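PDB 4EFI: 3-oxoacyl-(Acyl-carrier protein) synthase from Burkholderia xenovorans, which probably catalyses the condensation that forms 3-oxoacyl-[acyl-carrier-protein] in fatty acid synthesis, as a thiolase-fold enzyme of the KAS III family. Local coordinates for residues 90-95 and 150-155. Sequence-based numbering, arbitrary orientation.
Sequences ALIFVS and VLLAVG
The N-H groups of I92, V94, L151, A153 and G155 supply the backbone ladder between two adjacent parallel strands, whose directions differ by 13°. Five N-H to C=O bonds link them in the usual parallel weave: L151 N to A90 O, I92 N back to L151 O, A153 N to I92 O (2.8 Å), V94 N to A153 O, and G155 N to V94 O at 3.1 Å, the longest of the five. Each of the five carbonyls also faces a CA-H of the other strand; A153 O, for instance, lies 3.2 Å from F93 CA, so it is approached by both a peptide N-H and a CA-H.

Both strands belong to a mixed sheet of a thiolase fold, with 90-94 flanked on its far side by 120-124 and 149-156 by the antiparallel strand 176-184. Helix 66-81 and helix 105-112 pack on the face bearing L91, F93, L151 and A153; helix 130-143 lies against the face bearing A90, I92, V150 and L152.

Among the apolar contacts, A153 CB sits in the plane of the F93 ring, at its edge, 3.8 Å from CD1. F93 has CG anti to its own N (chi1 179°), which sets CG beside its carbonyl carbon, so that the ring stands off the sheet leaning toward the strand's C-terminal end and brings CD1 within 3.5 Å of A153 O as well. On the opposite face, the side chains of I92 and L152 stand alongside each other, with I92 CD1 3.9 Å from L152 CD2. Further along that face, V94 CB meets the CG2 branch of V154 at 4.1 Å.

Polar side-chain contact comes at the C-terminal end, where S95 OG lies 2.8 Å from G155 O. D156 OD1 is also within hydrogen-bonding reach of this hydroxyl, and T97 N donates to it.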
loop_
_atom_site.group_PDB
_atom_site.type_symbol
_atom_site.label_atom_id
_atom_site.label_comp_id
_atom_site.label_asym_id
_atom_site.label_seq_id
_atom_site.Cartn_x
_atom_site.Cartn_y
_atom_site.Cartn_z
ATOM N N ALA A 90 3.034 -19.362 -4.260
ATOM C CA ALA A 90 3.728 -18.176 -4.750
ATOM C C ALA A 90 3.810 -17.151 -3.645
ATOM O O ALA A 90 2.898 -17.048 -2.808
ATOM C CB ALA A 90 2.973 -17.579 -5.943
ATOM N N LEU A 91 4.897 -16.397 -3.645
ATOM C CA LEU A 91 5.065 -15.244 -2.779
ATOM C C LEU A 91 5.491 -14.070 -3.650
ATOM O O LEU A 91 6.509 -14.121 -4.356
ATOM C CB LEU A 91 6.124 -15.495 -1.701
ATOM C CG LEU A 91 6.217 -14.357 -0.674
ATOM C CD1 LEU A 91 6.448 -14.833 0.744
ATOM C CD2 LEU A 91 7.260 -13.334 -1.084
ATOM N N ILE A 92 4.694 -13.009 -3.595
ATOM C CA ILE A 92 4.991 -11.780 -4.315
ATOM C C ILE A 92 5.329 -10.703 -3.307
ATOM O O ILE A 92 4.535 -10.457 -2.402
ATOM C CB ILE A 92 3.772 -11.356 -5.136
ATOM C CG1 ILE A 92 3.334 -12.487 -6.079
ATOM C CG2 ILE A 92 4.094 -10.093 -5.940
ATOM C CD1 ILE A 92 2.061 -12.179 -6.877
ATOM N N PHE A 93 6.500 -10.094 -3.445
ATOM C CA PHE A 93 6.959 -9.020 -2.551
ATOM C C PHE A 93 6.889 -7.696 -3.287
ATOM O O PHE A 93 7.657 -7.447 -4.236
ATOM C CB PHE A 93 8.401 -9.315 -2.075
ATOM C CG PHE A 93 8.988 -8.250 -1.153
ATOM C CD1 PHE A 93 8.429 -7.987 0.074
ATOM C CD2 PHE A 93 10.113 -7.539 -1.515
ATOM C CE1 PHE A 93 8.990 -7.025 0.931
ATOM C CE2 PHE A 93 10.664 -6.581 -0.677
ATOM C CZ PHE A 93 10.119 -6.343 0.544
ATOM N N VAL A 94 5.950 -6.857 -2.886
ATOM C CA VAL A 94 5.755 -5.536 -3.473
ATOM C C VAL A 94 6.302 -4.517 -2.494
ATOM O O VAL A 94 5.826 -4.437 -1.341
ATOM C CB VAL A 94 4.278 -5.253 -3.739
ATOM C CG1 VAL A 94 4.109 -3.842 -4.320
ATOM C CG2 VAL A 94 3.720 -6.317 -4.675
ATOM N N SER A 95 7.312 -3.772 -2.933
ATOM C CA SER A 95 8.015 -2.855 -2.066
ATOM C C SER A 95 8.940 -1.973 -2.882
ATOM O O SER A 95 9.361 -2.351 -3.985
ATOM C CB SER A 95 8.859 -3.619 -1.062
ATOM O OG SER A 95 9.520 -2.751 -0.132
ATOM N N VAL A 150 -1.499 -18.189 -2.337
ATOM C CA VAL A 150 -0.566 -17.118 -2.680
ATOM C C VAL A 150 -0.417 -16.201 -1.475
ATOM O O VAL A 150 -1.417 -15.856 -0.831
ATOM C CB VAL A 150 -1.042 -16.303 -3.904
ATOM C CG1 VAL A 150 -0.112 -15.124 -4.186
ATOM C CG2 VAL A 150 -1.146 -17.209 -5.133
ATOM N N LEU A 151 0.821 -15.824 -1.171
ATOM C CA LEU A 151 1.117 -14.797 -0.174
ATOM C C LEU A 151 1.577 -13.517 -0.864
ATOM O O LEU A 151 2.461 -13.536 -1.722
ATOM C CB LEU A 151 2.214 -15.270 0.790
ATOM C CG LEU A 151 1.823 -16.471 1.657
ATOM C CD1 LEU A 151 2.982 -16.811 2.581
ATOM C CD2 LEU A 151 0.584 -16.173 2.476
ATOM N N LEU A 152 0.948 -12.401 -0.476
ATOM C CA LEU A 152 1.331 -11.090 -0.943
ATOM C C LEU A 152 1.977 -10.345 0.198
ATOM O O LEU A 152 1.307 -9.975 1.171
ATOM C CB LEU A 152 0.127 -10.292 -1.451
ATOM C CG LEU A 152 -0.784 -10.969 -2.461
ATOM C CD1 LEU A 152 -1.987 -10.076 -2.708
ATOM C CD2 LEU A 152 -0.050 -11.287 -3.740
ATOM N N ALA A 153 3.280 -10.136 0.076
ATOM C CA ALA A 153 4.068 -9.421 1.070
ATOM C C ALA A 153 4.220 -8.000 0.563
ATOM O O ALA A 153 4.946 -7.748 -0.404
ATOM C CB ALA A 153 5.427 -10.091 1.216
ATOM N N VAL A 154 3.482 -7.051 1.143
ATOM C CA VAL A 154 3.398 -5.697 0.631
ATOM C C VAL A 154 3.821 -4.770 1.770
ATOM O O VAL A 154 3.169 -4.722 2.824
ATOM C CB VAL A 154 1.991 -5.363 0.119
ATOM C CG1 VAL A 154 1.955 -3.918 -0.425
ATOM C CG2 VAL A 154 1.574 -6.386 -0.934
ATOM N N GLY A 155 4.943 -4.077 1.600
ATOM C CA GLY A 155 5.483 -3.314 2.716
ATOM C C GLY A 155 6.550 -2.343 2.280
ATOM O O GLY A 155 7.095 -2.429 1.178
#